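Local coordinates for protein putative nucleotide-diphospho-sugar transferase (PDB 3CGX) that probably transfers a sugar from a nucleotide-diphospho-sugar donor through a GT-A-type domain, with donor and acceptor not established, at residues Ala33-His38 with Tyr216-Glu221; Asp42-Leu47 with Leu54-Val59; Lys92-Lys97 with Val106-Ser111. All coordinates share one frame; numbering follows the deposited sequence.

Contact 1 (Ala33-His38 with Tyr216-Glu221)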
ATOM      1  N   ALA A  33     -13.267   3.577  -9.245  1.00 23.88           N
ATOM      2  CA  ALA A  33     -11.963   4.091  -9.694  1.00 23.12           C
ATOM      3  C   ALA A  33     -11.667   5.512  -9.164  1.00 21.88           C
ATOM      4  O   ALA A  33     -10.514   5.807  -8.799  1.00 22.81           O
ATOM      5  CB  ALA A  33     -11.820   4.022 -11.230  1.00 22.23           C
HETATM    6  N   MSE A  34     -12.690   6.354  -9.022  1.00 22.65           N
HETATM    7  CA  MSE A  34     -12.521   7.706  -8.503  1.00 22.16           C
HETATM    8  C   MSE A  34     -12.139   7.624  -7.027  1.00 22.35           C
HETATM    9  O   MSE A  34     -11.243   8.351  -6.550  1.00 20.31           O
HETATM   10  CB  MSE A  34     -13.808   8.551  -8.673  1.00 22.97           C
HETATM   11  CG  MSE A  34     -13.714   9.905  -8.119  1.00 27.65           C
HETATM   12 SE   MSE A  34     -12.422  11.022  -9.133  0.75 40.03          SE
HETATM   13  CE  MSE A  34     -12.796  10.363 -10.963  1.00 49.98           C
ATOM     14  N   LEU A  35     -12.795   6.722  -6.310  1.00 22.47           N
ATOM     15  CA  LEU A  35     -12.467   6.499  -4.888  1.00 20.30           C
ATOM     16  C   LEU A  35     -11.011   6.077  -4.728  1.00 20.80           C
ATOM     17  O   LEU A  35     -10.274   6.632  -3.893  1.00 21.79           O
ATOM     18  CB  LEU A  35     -13.405   5.500  -4.225  1.00 19.37           C
ATOM     19  CG  LEU A  35     -14.793   6.005  -3.909  1.00 25.10           C
ATOM     20  CD1 LEU A  35     -15.782   4.829  -3.783  1.00 23.25           C
ATOM     21  CD2 LEU A  35     -14.745   6.922  -2.590  1.00 21.07           C
ATOM     22  N   TYR A  36     -10.596   5.110  -5.540  1.00 21.19           N
ATOM     23  CA  TYR A  36      -9.221   4.593  -5.467  1.00 21.70           C
ATOM     24  C   TYR A  36      -8.228   5.706  -5.846  1.00 23.28           C
ATOM     25  O   TYR A  36      -7.185   5.882  -5.207  1.00 23.77           O
ATOM     26  CB  TYR A  36      -9.051   3.295  -6.309  1.00 20.55           C
ATOM     27  CG  TYR A  36      -7.589   2.867  -6.343  1.00 19.98           C
ATOM     28  CD1 TYR A  36      -6.953   2.394  -5.202  1.00 21.40           C
ATOM     29  CD2 TYR A  36      -6.837   2.973  -7.524  1.00 25.26           C
ATOM     30  CE1 TYR A  36      -5.580   2.061  -5.217  1.00 26.41           C
ATOM     31  CE2 TYR A  36      -5.490   2.620  -7.552  1.00 22.48           C
ATOM     32  CZ  TYR A  36      -4.858   2.186  -6.400  1.00 26.49           C
ATOM     33  OH  TYR A  36      -3.528   1.849  -6.374  1.00 23.59           O
ATOM     34  N   ARG A  37      -8.591   6.505  -6.844  1.00 23.36           N
ATOM     35  CA  ARG A  37      -7.756   7.652  -7.252  1.00 23.78           C
ATOM     36  C   ARG A  37      -7.478   8.527  -6.047  1.00 24.44           C
ATOM     37  O   ARG A  37      -6.319   8.917  -5.770  1.00 21.49           O
ATOM     38  CB  ARG A  37      -8.436   8.407  -8.377  1.00 23.71           C
ATOM     39  CG  ARG A  37      -7.758   9.687  -8.792  1.00 26.07           C
ATOM     40  CD  ARG A  37      -8.602  10.439  -9.832  1.00 27.01           C
ATOM     41  NE  ARG A  37      -8.469   9.790 -11.113  1.00 34.24           N
ATOM     42  CZ  ARG A  37      -7.525  10.106 -12.005  1.00 37.47           C
ATOM     43  NH1 ARG A  37      -6.688  11.095 -11.750  1.00 32.44           N
ATOM     44  NH2 ARG A  37      -7.451   9.461 -13.166  1.00 31.59           N
ATOM     45  N   HIS A  38      -8.537   8.794  -5.287  1.00 22.81           N
ATOM     46  CA  HIS A  38      -8.407   9.610  -4.078  1.00 22.87           C
ATOM     47  C   HIS A  38      -7.673   8.915  -2.925  1.00 21.10           C
ATOM     48  O   HIS A  38      -7.009   9.621  -2.121  1.00 23.60           O
ATOM     49  CB  HIS A  38      -9.775  10.151  -3.654  1.00 24.92           C
ATOM     50  CG  HIS A  38     -10.204  11.285  -4.525  1.00 29.20           C
ATOM     51  ND1 HIS A  38      -9.802  12.582  -4.284  1.00 32.39           N
ATOM     52  CD2 HIS A  38     -10.846  11.300  -5.718  1.00 37.52           C
ATOM     53  CE1 HIS A  38     -10.260  13.363  -5.249  1.00 35.96           C
ATOM     54  NE2 HIS A  38     -10.891  12.610  -6.134  1.00 32.54           N
ATOM     55  N   TYR A 216     -12.543  11.140   2.152  1.00 21.86           N
ATOM     56  CA  TYR A 216     -13.701  11.224   3.046  1.00 21.51           C
ATOM     57  C   TYR A 216     -14.750  12.192   2.489  1.00 21.86           C
ATOM     58  O   TYR A 216     -15.995  11.948   2.628  1.00 22.28           O
ATOM     59  CB  TYR A 216     -13.299  11.575   4.490  1.00 21.36           C
ATOM     60  CG  TYR A 216     -14.466  11.454   5.456  1.00 27.94           C
ATOM     61  CD1 TYR A 216     -15.315  12.512   5.647  1.00 26.41           C
ATOM     62  CD2 TYR A 216     -14.720  10.269   6.171  1.00 23.85           C
ATOM     63  CE1 TYR A 216     -16.369  12.431   6.495  1.00 31.14           C
ATOM     64  CE2 TYR A 216     -15.790  10.195   7.036  1.00 30.91           C
ATOM     65  CZ  TYR A 216     -16.602  11.272   7.182  1.00 35.72           C
ATOM     66  OH  TYR A 216     -17.677  11.231   8.041  1.00 43.15           O
ATOM     67  N   ALA A 217     -14.305  13.288   1.872  1.00 23.02           N
ATOM     68  CA  ALA A 217     -15.268  14.205   1.220  1.00 23.51           C
ATOM     69  C   ALA A 217     -16.133  13.458   0.184  1.00 21.55           C
ATOM     70  O   ALA A 217     -17.355  13.701   0.061  1.00 19.59           O
ATOM     71  CB  ALA A 217     -14.557  15.432   0.547  1.00 21.15           C
ATOM     72  N   LEU A 218     -15.515  12.616  -0.628  0.70 20.20           N
ATOM     73  CA  LEU A 218     -16.220  11.757  -1.553  0.70 21.19           C
ATOM     74  C   LEU A 218     -17.210  10.808  -0.907  0.70 20.84           C
ATOM     75  O   LEU A 218     -18.256  10.563  -1.408  0.70 20.92           O
ATOM     76  CB  LEU A 218     -15.244  10.896  -2.300  0.70 25.10           C
ATOM     77  CG  LEU A 218     -15.048  11.142  -3.743  0.70 28.43           C
ATOM     78  CD1 LEU A 218     -16.361  11.095  -4.494  0.70 27.98           C
ATOM     79  CD2 LEU A 218     -14.468  12.475  -3.732  0.70 28.43           C
ATOM     80  N   LEU A 219     -16.812  10.232   0.191  1.00 19.39           N
ATOM     81  CA  LEU A 219     -17.674   9.305   0.943  1.00 20.31           C
ATOM     82  C   LEU A 219     -18.912  10.016   1.463  1.00 20.05           C
ATOM     83  O   LEU A 219     -20.011   9.496   1.378  1.00 20.39           O
ATOM     84  CB  LEU A 219     -16.934   8.627   2.104  1.00 20.15           C
ATOM     85  CG  LEU A 219     -15.658   7.815   1.794  1.00 24.80           C
ATOM     86  CD1 LEU A 219     -14.966   7.305   3.074  1.00 22.97           C
ATOM     87  CD2 LEU A 219     -15.952   6.670   0.879  1.00 19.87           C
ATOM     88  N   ARG A 220     -18.714  11.225   1.990  1.00 19.35           N
ATOM     89  CA  ARG A 220     -19.796  12.052   2.536  1.00 20.62           C
ATOM     90  C   ARG A 220     -20.811  12.385   1.427  1.00 19.32           C
ATOM     91  O   ARG A 220     -22.045  12.334   1.625  1.00 17.71           O
ATOM     92  CB  ARG A 220     -19.154  13.299   3.201  1.00 20.35           C
ATOM     93  CG  ARG A 220     -20.004  14.051   4.109  1.00 35.95           C
ATOM     94  CD  ARG A 220     -19.093  15.029   4.806  1.00 40.43           C
ATOM     95  NE  ARG A 220     -18.508  15.950   3.832  1.00 48.98           N
ATOM     96  CZ  ARG A 220     -17.267  16.437   3.883  1.00 51.40           C
ATOM     97  NH1 ARG A 220     -16.433  16.069   4.853  1.00 49.46           N
ATOM     98  NH2 ARG A 220     -16.855  17.278   2.937  1.00 39.85           N
ATOM     99  N   GLU A 221     -20.293  12.700   0.242  0.70 18.78           N
ATOM    100  CA  GLU A 221     -21.147  12.946  -0.933  0.70 19.00           C
ATOM    101  C   GLU A 221     -21.969  11.724  -1.262  0.70 19.81           C
ATOM    102  O   GLU A 221     -23.088  11.841  -1.760  0.70 20.52           O
ATOM    103  CB  GLU A 221     -20.354  13.274  -2.206  0.70 19.55           C
ATOM    104  CG  GLU A 221     -19.723  14.597  -2.260  0.70 35.10           C
ATOM    105  CD  GLU A 221     -18.923  14.797  -3.553  0.70 44.35           C
ATOM    106  OE1 GLU A 221     -19.154  14.067  -4.567  0.70 43.80           O
ATOM    107  OE2 GLU A 221     -18.061  15.703  -3.532  0.70 53.20           O
TER
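Leu35 is the first residue of Ala33-His38 to reach Tyr216-Glu221, and a single methyl does the touching. Its CG lies anti to the carbonyl carbon (chi1 -75°), and CD2 extends across the gap to lie 3.7 Å from CD2 of Leu219. The two leucine side chains meet at about a right angle, methyl against methyl. The same Leu35 CD2 also comes 4.0 Å from CB of Leu218, near the root of that side chain.

One turn further on, His38 offers an aromatic face. Leu218 CD2 sits 4.2 Å above the plane of the His38 imidazole, over the ring centre, but Leu218 was modelled in two conformers and this position describes one of them, so the detail is doubtful. One ring nitrogen, ND1, is hydrogen-bonded to Ser214 OG, just before the second segment.

Helix 195-204 adds a third wall, with Leu198 touching both Leu35 and Leu219. The short segments run at 151° to each other, their axes 10.2 Å apart. This is near-antiparallel helix packing through leucine side chains and the His38 ring, which joins an early helix of the alpha/beta domain to the C-terminal helices.

Contact 2 (Asp42-Leu47 with Leu54-Val59)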
ATOM      1  N   ASP A  42      -4.501  10.936  -1.400  1.00 25.14           N
ATOM      2  CA  ASP A  42      -4.452  11.227   0.011  1.00 24.40           C
ATOM      3  C   ASP A  42      -3.249  10.597   0.689  1.00 26.61           C
ATOM      4  O   ASP A  42      -2.579  11.255   1.507  1.00 27.19           O
ATOM      5  CB  ASP A  42      -5.731  10.768   0.749  1.00 25.03           C
ATOM      6  CG  ASP A  42      -6.971  11.562   0.344  1.00 31.31           C
ATOM      7  OD1 ASP A  42      -6.821  12.606  -0.281  1.00 28.34           O
ATOM      8  OD2 ASP A  42      -8.082  11.094   0.628  1.00 30.63           O
HETATM    9  N   MSE A  43      -2.975   9.327   0.383  1.00 23.79           N
HETATM   10  CA  MSE A  43      -1.808   8.653   0.995  1.00 25.33           C
HETATM   11  C   MSE A  43      -0.501   9.335   0.592  1.00 26.32           C
HETATM   12  O   MSE A  43       0.377   9.528   1.440  1.00 23.75           O
HETATM   13  CB  MSE A  43      -1.785   7.164   0.646  1.00 24.10           C
HETATM   14  CG  MSE A  43      -2.961   6.356   1.224  1.00 23.70           C
HETATM   15 SE   MSE A  43      -2.830   4.507   0.772  0.75 27.61          SE
HETATM   16  CE  MSE A  43      -1.347   4.040   1.994  1.00 26.24           C
ATOM     17  N   LEU A  44      -0.395   9.723  -0.667  1.00 25.74           N
ATOM     18  CA  LEU A  44       0.805  10.412  -1.197  1.00 26.63           C
ATOM     19  C   LEU A  44       1.087  11.716  -0.473  1.00 32.66           C
ATOM     20  O   LEU A  44       2.244  12.013  -0.120  1.00 29.83           O
ATOM     21  CB  LEU A  44       0.709  10.619  -2.724  1.00 30.67           C
ATOM     22  CG  LEU A  44       1.876  11.321  -3.422  1.00 37.18           C
ATOM     23  CD1 LEU A  44       3.097  10.414  -3.339  1.00 41.50           C
ATOM     24  CD2 LEU A  44       1.528  11.734  -4.904  1.00 39.23           C
ATOM     25  N   GLN A  45       0.029  12.472  -0.207  1.00 29.41           N
ATOM     26  CA  GLN A  45       0.151  13.717   0.516  1.00 34.52           C
ATOM     27  C   GLN A  45       0.773  13.487   1.894  1.00 34.98           C
ATOM     28  O   GLN A  45       1.666  14.239   2.325  1.00 32.88           O
ATOM     29  CB  GLN A  45      -1.227  14.399   0.610  1.00 33.44           C
ATOM     30  CG  GLN A  45      -1.230  15.692   1.364  1.00 45.49           C
ATOM     31  CD  GLN A  45      -2.564  16.403   1.228  1.00 57.78           C
ATOM     32  OE1 GLN A  45      -3.612  15.778   0.971  1.00 64.73           O
ATOM     33  NE2 GLN A  45      -2.535  17.709   1.374  1.00 61.79           N
ATOM     34  N   GLY A  46       0.311  12.448   2.565  1.00 32.46           N
ATOM     35  CA  GLY A  46       0.853  12.021   3.844  1.00 32.72           C
ATOM     36  C   GLY A  46       2.294  11.471   3.769  1.00 35.48           C
ATOM     37  O   GLY A  46       3.169  11.884   4.529  1.00 36.11           O
ATOM     38  N   LEU A  47       2.556  10.573   2.823  1.00 29.69           N
ATOM     39  CA  LEU A  47       3.898   9.991   2.643  1.00 30.67           C
ATOM     40  C   LEU A  47       4.974  10.985   2.174  1.00 33.50           C
ATOM     41  O   LEU A  47       6.117  10.930   2.660  1.00 31.44           O
ATOM     42  CB  LEU A  47       3.857   8.857   1.630  1.00 29.04           C
ATOM     43  CG  LEU A  47       3.011   7.655   2.062  1.00 26.83           C
ATOM     44  CD1 LEU A  47       2.966   6.648   0.888  1.00 22.72           C
ATOM     45  CD2 LEU A  47       3.545   7.028   3.404  1.00 25.20           C
ATOM     46  N   LEU A  54      10.626   8.700  -1.570  1.00 21.80           N
ATOM     47  CA  LEU A  54       9.452   7.940  -2.003  1.00 24.18           C
ATOM     48  C   LEU A  54       9.524   7.558  -3.474  1.00 22.86           C
ATOM     49  O   LEU A  54       9.823   8.374  -4.334  1.00 25.27           O
ATOM     50  CB  LEU A  54       8.211   8.739  -1.705  1.00 25.87           C
ATOM     51  CG  LEU A  54       6.869   8.211  -2.211  1.00 32.69           C
ATOM     52  CD1 LEU A  54       6.422   7.101  -1.297  1.00 25.83           C
ATOM     53  CD2 LEU A  54       5.837   9.361  -2.254  1.00 35.03           C
ATOM     54  N   HIS A  55       9.338   6.268  -3.727  1.00 21.49           N
ATOM     55  CA  HIS A  55       9.294   5.728  -5.091  1.00 22.08           C
ATOM     56  C   HIS A  55       7.938   5.151  -5.334  1.00 22.94           C
ATOM     57  O   HIS A  55       7.525   4.229  -4.628  1.00 22.17           O
ATOM     58  CB  HIS A  55      10.318   4.634  -5.272  1.00 26.02           C
ATOM     59  CG  HIS A  55      11.724   5.130  -5.203  1.00 27.99           C
ATOM     60  ND1 HIS A  55      12.797   4.380  -5.601  1.00 43.28           N
ATOM     61  CD2 HIS A  55      12.222   6.313  -4.791  1.00 38.73           C
ATOM     62  CE1 HIS A  55      13.899   5.088  -5.448  1.00 36.23           C
ATOM     63  NE2 HIS A  55      13.574   6.266  -4.965  1.00 34.88           N
ATOM     64  N   ILE A  56       7.253   5.708  -6.325  1.00 21.57           N
ATOM     65  CA  ILE A  56       5.932   5.272  -6.675  1.00 21.92           C
ATOM     66  C   ILE A  56       6.050   4.191  -7.743  1.00 22.56           C
ATOM     67  O   ILE A  56       6.505   4.425  -8.880  1.00 25.74           O
ATOM     68  CB  ILE A  56       5.047   6.451  -7.157  1.00 22.79           C
ATOM     69  CG1 ILE A  56       4.908   7.528  -6.062  1.00 26.92           C
ATOM     70  CG2 ILE A  56       3.665   5.941  -7.642  1.00 21.56           C
ATOM     71  CD1 ILE A  56       4.338   8.858  -6.572  1.00 24.88           C
ATOM     72  N   CYS A  57       5.666   2.978  -7.359  1.00 21.52           N
ATOM     73  CA  CYS A  57       5.858   1.772  -8.194  1.00 21.18           C
ATOM     74  C   CYS A  57       4.530   1.263  -8.703  1.00 21.79           C
ATOM     75  O   CYS A  57       3.705   0.776  -7.919  1.00 21.39           O
ATOM     76  CB  CYS A  57       6.562   0.678  -7.370  1.00 23.04           C
ATOM     77  SG  CYS A  57       8.144   1.149  -6.671  1.00 24.68           S
ATOM     78  N   TYR A  58       4.318   1.403 -10.023  1.00 21.72           N
ATOM     79  CA  TYR A  58       3.053   1.116 -10.642  1.00 21.54           C
ATOM     80  C   TYR A  58       2.966  -0.190 -11.436  1.00 18.67           C
ATOM     81  O   TYR A  58       3.912  -0.680 -12.071  1.00 20.93           O
ATOM     82  CB  TYR A  58       2.635   2.286 -11.532  1.00 19.32           C
ATOM     83  CG  TYR A  58       3.551   2.619 -12.684  1.00 17.63           C
ATOM     84  CD1 TYR A  58       3.448   1.957 -13.888  1.00 22.87           C
ATOM     85  CD2 TYR A  58       4.513   3.648 -12.585  1.00 19.84           C
ATOM     86  CE1 TYR A  58       4.237   2.299 -14.922  1.00 21.25           C
ATOM     87  CE2 TYR A  58       5.316   3.968 -13.622  1.00 24.11           C
ATOM     88  CZ  TYR A  58       5.182   3.290 -14.784  1.00 26.30           C
ATOM     89  OH  TYR A  58       5.979   3.621 -15.865  1.00 20.58           O
ATOM     90  N   VAL A  59       1.782  -0.753 -11.358  1.00 18.61           N
ATOM     91  CA  VAL A  59       1.472  -1.959 -12.056  1.00 19.88           C
ATOM     92  C   VAL A  59       1.741  -1.689 -13.539  1.00 21.22           C
ATOM     93  O   VAL A  59       1.251  -0.677 -14.099  1.00 21.05           O
ATOM     94  CB  VAL A  59       0.026  -2.414 -11.816  1.00 19.71           C
ATOM     95  CG1 VAL A  59      -0.397  -3.552 -12.745  1.00 23.54           C
ATOM     96  CG2 VAL A  59      -0.167  -2.825 -10.320  1.00 21.72           C
TER
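The contact belongs to a beta-alpha-beta unit, where Leu44 and Leu47 near the end of helix 29-47 lie against Leu54 and Ile56 of the strand that follows it. The chain leaves the helix, turns back within a few residues and enters the sheet, so helix and strand segments run at 159° to each other with axes 10.7 Å apart. No hydrogen bond crosses between them, and aliphatic branches alone make the interface.

Leu44 meets the strand through one methyl. Its CG is anti to the backbone N (chi1 180°), which carries CD1 towards the strand, where it lies 3.8 Å from CD1 of Ile56, at the far end of the isoleucine's longer branch. These two side chains cross at about a right angle. Leu44 CD1 also adjoins CD2 of Leu54, but that pair is modelled closer than two carbons can sit, so its exact spacing is doubtful.

Such a helix normally shields one face of the sheet between two parallel neighbours, and this one does so for strands 5-11 and 53-58, two of the four parallel strands of what is consistent with a Rossmann-like GT-A domain. Leu54 and Ile56, two residues apart, point to that same face, whereas His55 between them turns to the other side.

Leu47, one turn beyond Leu44, adds a further contact: its CD1 is 4.1 Å from CD1 of Leu54, the two side chains again nearly perpendicular. Leu73 of helix 65-73 adds to the packing on Leu44, while Ile7 touches Leu54, and Val11 and Phe79 touch Ile56 from the adjoining strands. Farther up the helix, the Asp42 carboxylate is hydrogen-bonded to Ser214 and Thr215 through separate oxygens.

Contact 3 (Lys92-Lys97 with Val106-Ser111)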
ATOM      1  N   LYS A  92       9.992  -8.164  -4.533  1.00 23.18           N
ATOM      2  CA  LYS A  92      11.412  -8.515  -4.418  1.00 23.85           C
ATOM      3  C   LYS A  92      12.290  -7.614  -5.273  1.00 21.53           C
ATOM      4  O   LYS A  92      13.306  -7.061  -4.807  1.00 22.25           O
ATOM      5  CB  LYS A  92      11.647  -9.971  -4.862  1.00 25.35           C
ATOM      6  CG  LYS A  92      13.031 -10.452  -4.557  1.00 24.31           C
ATOM      7  CD  LYS A  92      13.338 -11.710  -5.323  1.00 26.68           C
ATOM      8  CE  LYS A  92      12.386 -12.830  -5.020  1.00 30.05           C
ATOM      9  NZ  LYS A  92      12.854 -14.109  -5.751  1.00 32.41           N
ATOM     10  N   HIS A  93      11.878  -7.422  -6.527  1.00 23.55           N
ATOM     11  CA  HIS A  93      12.652  -6.583  -7.447  1.00 23.49           C
ATOM     12  C   HIS A  93      12.717  -5.099  -7.022  1.00 24.81           C
ATOM     13  O   HIS A  93      13.778  -4.452  -7.076  1.00 23.14           O
ATOM     14  CB  HIS A  93      12.125  -6.727  -8.868  1.00 24.48           C
ATOM     15  CG  HIS A  93      12.304  -8.106  -9.426  1.00 30.24           C
ATOM     16  ND1 HIS A  93      11.491  -8.633 -10.414  1.00 39.19           N
ATOM     17  CD2 HIS A  93      13.173  -9.096  -9.086  1.00 38.32           C
ATOM     18  CE1 HIS A  93      11.883  -9.869 -10.689  1.00 39.06           C
ATOM     19  NE2 HIS A  93      12.890 -10.179  -9.886  1.00 32.31           N
ATOM     20  N   ALA A  94      11.605  -4.578  -6.530  1.00 21.85           N
ATOM     21  CA  ALA A  94      11.552  -3.164  -6.129  1.00 22.83           C
ATOM     22  C   ALA A  94      12.441  -2.933  -4.875  1.00 21.95           C
ATOM     23  O   ALA A  94      13.230  -1.986  -4.788  1.00 22.72           O
ATOM     24  CB  ALA A  94      10.100  -2.728  -5.888  1.00 20.02           C
HETATM   25  N   MSE A  95      12.345  -3.838  -3.920  1.00 23.51           N
HETATM   26  CA  MSE A  95      13.156  -3.714  -2.710  1.00 22.82           C
HETATM   27  C   MSE A  95      14.657  -3.911  -3.003  1.00 21.69           C
HETATM   28  O   MSE A  95      15.532  -3.166  -2.520  1.00 21.61           O
HETATM   29  CB  MSE A  95      12.684  -4.744  -1.691  1.00 26.37           C
HETATM   30  CG  MSE A  95      11.252  -4.541  -1.265  1.00 29.93           C
HETATM   31 SE   MSE A  95      10.791  -5.387   0.476  0.75 29.79          SE
HETATM   32  CE  MSE A  95      11.672  -4.000   1.497  1.00 31.43           C
ATOM     33  N   GLN A  96      14.935  -4.901  -3.839  1.00 24.57           N
ATOM     34  CA  GLN A  96      16.298  -5.226  -4.219  1.00 25.26           C
ATOM     35  C   GLN A  96      16.923  -4.037  -4.901  1.00 24.88           C
ATOM     36  O   GLN A  96      18.062  -3.690  -4.643  1.00 26.88           O
ATOM     37  CB  GLN A  96      16.357  -6.454  -5.137  1.00 26.22           C
ATOM     38  CG  GLN A  96      17.799  -6.785  -5.511  1.00 25.27           C
ATOM     39  CD  GLN A  96      18.608  -7.266  -4.311  1.00 29.49           C
ATOM     40  OE1 GLN A  96      19.518  -6.580  -3.854  1.00 32.61           O
ATOM     41  NE2 GLN A  96      18.248  -8.426  -3.778  1.00 26.01           N
ATOM     42  N   LYS A  97      16.147  -3.380  -5.741  1.00 23.91           N
ATOM     43  CA  LYS A  97      16.616  -2.198  -6.470  1.00 26.20           C
ATOM     44  C   LYS A  97      16.933  -1.035  -5.541  1.00 27.23           C
ATOM     45  O   LYS A  97      17.940  -0.300  -5.711  1.00 28.17           O
ATOM     46  CB  LYS A  97      15.565  -1.778  -7.483  1.00 26.18           C
ATOM     47  CG  LYS A  97      15.745  -0.431  -8.120  1.00 32.67           C
ATOM     48  CD  LYS A  97      16.792  -0.391  -9.176  1.00 44.01           C
ATOM     49  CE  LYS A  97      16.635   0.901  -9.996  1.00 46.84           C
ATOM     50  NZ  LYS A  97      16.466   2.132  -9.152  1.00 40.41           N
ATOM     51  N   VAL A 106      14.199   0.204   4.006  1.00 22.08           N
ATOM     52  CA  VAL A 106      13.183   0.286   2.999  1.00 22.42           C
ATOM     53  C   VAL A 106      11.884  -0.351   3.452  1.00 21.36           C
ATOM     54  O   VAL A 106      11.877  -1.446   3.972  1.00 21.48           O
ATOM     55  CB  VAL A 106      13.655  -0.429   1.682  1.00 22.35           C
ATOM     56  CG1 VAL A 106      12.576  -0.363   0.610  1.00 20.79           C
ATOM     57  CG2 VAL A 106      14.970   0.168   1.186  1.00 21.68           C
ATOM     58  N   VAL A 107      10.787   0.384   3.269  1.00 21.48           N
ATOM     59  CA  VAL A 107       9.453  -0.170   3.503  1.00 21.02           C
ATOM     60  C   VAL A 107       8.657  -0.136   2.196  1.00 22.05           C
ATOM     61  O   VAL A 107       8.742   0.804   1.401  1.00 24.58           O
ATOM     62  CB  VAL A 107       8.660   0.525   4.692  1.00 23.09           C
ATOM     63  CG1 VAL A 107       9.454   0.411   6.046  1.00 22.57           C
ATOM     64  CG2 VAL A 107       8.378   1.916   4.376  1.00 28.97           C
ATOM     65  N   LEU A 108       7.920  -1.210   1.962  1.00 21.81           N
ATOM     66  CA  LEU A 108       7.061  -1.319   0.787  1.00 25.25           C
ATOM     67  C   LEU A 108       5.614  -1.465   1.282  1.00 22.94           C
ATOM     68  O   LEU A 108       5.303  -2.288   2.123  1.00 24.06           O
ATOM     69  CB  LEU A 108       7.530  -2.489  -0.095  1.00 25.04           C
ATOM     70  CG  LEU A 108       6.865  -2.804  -1.444  1.00 24.36           C
ATOM     71  CD1 LEU A 108       7.796  -3.743  -2.274  1.00 21.43           C
ATOM     72  CD2 LEU A 108       5.513  -3.422  -1.243  1.00 20.90           C
HETATM   73  N   MSE A 109       4.722  -0.649   0.752  1.00 20.25           N
HETATM   74  CA  MSE A 109       3.349  -0.708   1.149  1.00 21.39           C
HETATM   75  C   MSE A 109       2.413  -0.513   0.010  1.00 23.41           C
HETATM   76  O   MSE A 109       2.770   0.074  -1.011  1.00 23.06           O
HETATM   77  CB  MSE A 109       3.112   0.379   2.181  1.00 25.32           C
HETATM   78  CG  MSE A 109       3.191   1.785   1.648  1.00 27.38           C
HETATM   79 SE   MSE A 109       3.205   3.026   3.221  0.75 28.49          SE
HETATM   80  CE  MSE A 109       1.435   2.705   3.895  1.00 25.74           C
ATOM     81  N   GLY A 110       1.194  -0.986   0.210  1.00 22.73           N
ATOM     82  CA  GLY A 110       0.159  -0.881  -0.799  1.00 23.85           C
ATOM     83  C   GLY A 110      -0.677   0.388  -0.683  1.00 23.41           C
ATOM     84  O   GLY A 110      -0.453   1.246   0.178  1.00 25.78           O
ATOM     85  N   SER A 111      -1.672   0.483  -1.547  1.00 21.16           N
ATOM     86  CA  SER A 111      -2.422   1.716  -1.667  1.00 23.20           C
ATOM     87  C   SER A 111      -3.921   1.553  -1.404  1.00 26.18           C
ATOM     88  O   SER A 111      -4.725   2.377  -1.862  1.00 25.69           O
ATOM     89  CB  SER A 111      -2.223   2.286  -3.090  1.00 23.26           C
ATOM     90  OG  SER A 111      -2.298   1.289  -4.068  1.00 21.98           O
TER
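The side chains of Met95 and Val106 lie alongside one another, pointing opposite ways, and Met95, a selenomethionine in this crystal, reaches both strand side chains that face the helix, Val106 and Leu108. Its CG lies anti to the carbonyl carbon (chi1 -62°), and the chain bends at its last torsion (chi3 77°), which folds the terminal methyl back over the start of the strand. There CE comes 3.9 Å from CG1 of Val106 and 3.6 Å from the carbonyl O of the same residue. The methyl therefore rests on both the side chain and the backbone of Val106.

Leu108 meets Met95 much nearer the helix. Its CD1 is 3.7 Å from Met95 CG, and the two side chains lie at a slant to one another. The same Leu108 CD1 is also the point reached by Ala94, whose CB stands 4.4 Å away, so one leucine methyl faces the notch between Ala94 and the base of Met95.

The geometry is that of a helix laid on a sheet and running back against the strand after it: the two segments are at 154°, with axes 9.3 Å apart. Helix 87-100 leads out of edge strand 78-81, and the strand it delivers, 105-109, is placed beside 5-11 on the far side from 53-58. This gives the 3-2-1-4 strand order familiar from Rossmann-like folds. Val106 and Leu108 point to the helix, whereas Val107 between them points away.

Further apolar groups fill in round the same side chains. Phe158 touches Met95, Ala98 and Phe99 touch Val106, and Met91 and Phe10 touch Leu108. At the outer side of the helix, Lys92 NZ makes a salt bridge with Asp159.

Overall arrangement
From the N terminus, strand 5-11 is followed, after the short helix 21-27, by helix 29-47, which supplies the first segments of contacts 1 and 2. Contact 2 closes a short loop at once, on strand 53-58; contact 3 closes another further along, between helix 87-100 and strand 105-109. These two loops lie in series, and contact 1, which waits for helix 214-221, encloses both. Contacts 2 and 3 use opposite faces of one sheet, yet meet where Met43 packs on Met109, Gly110 and Ser111. Contact 1 lies farther out, about 26 Å centre to centre from contact 3, but Tyr36 OH and Ser111 OG form a probable hydrogen bond between their segments.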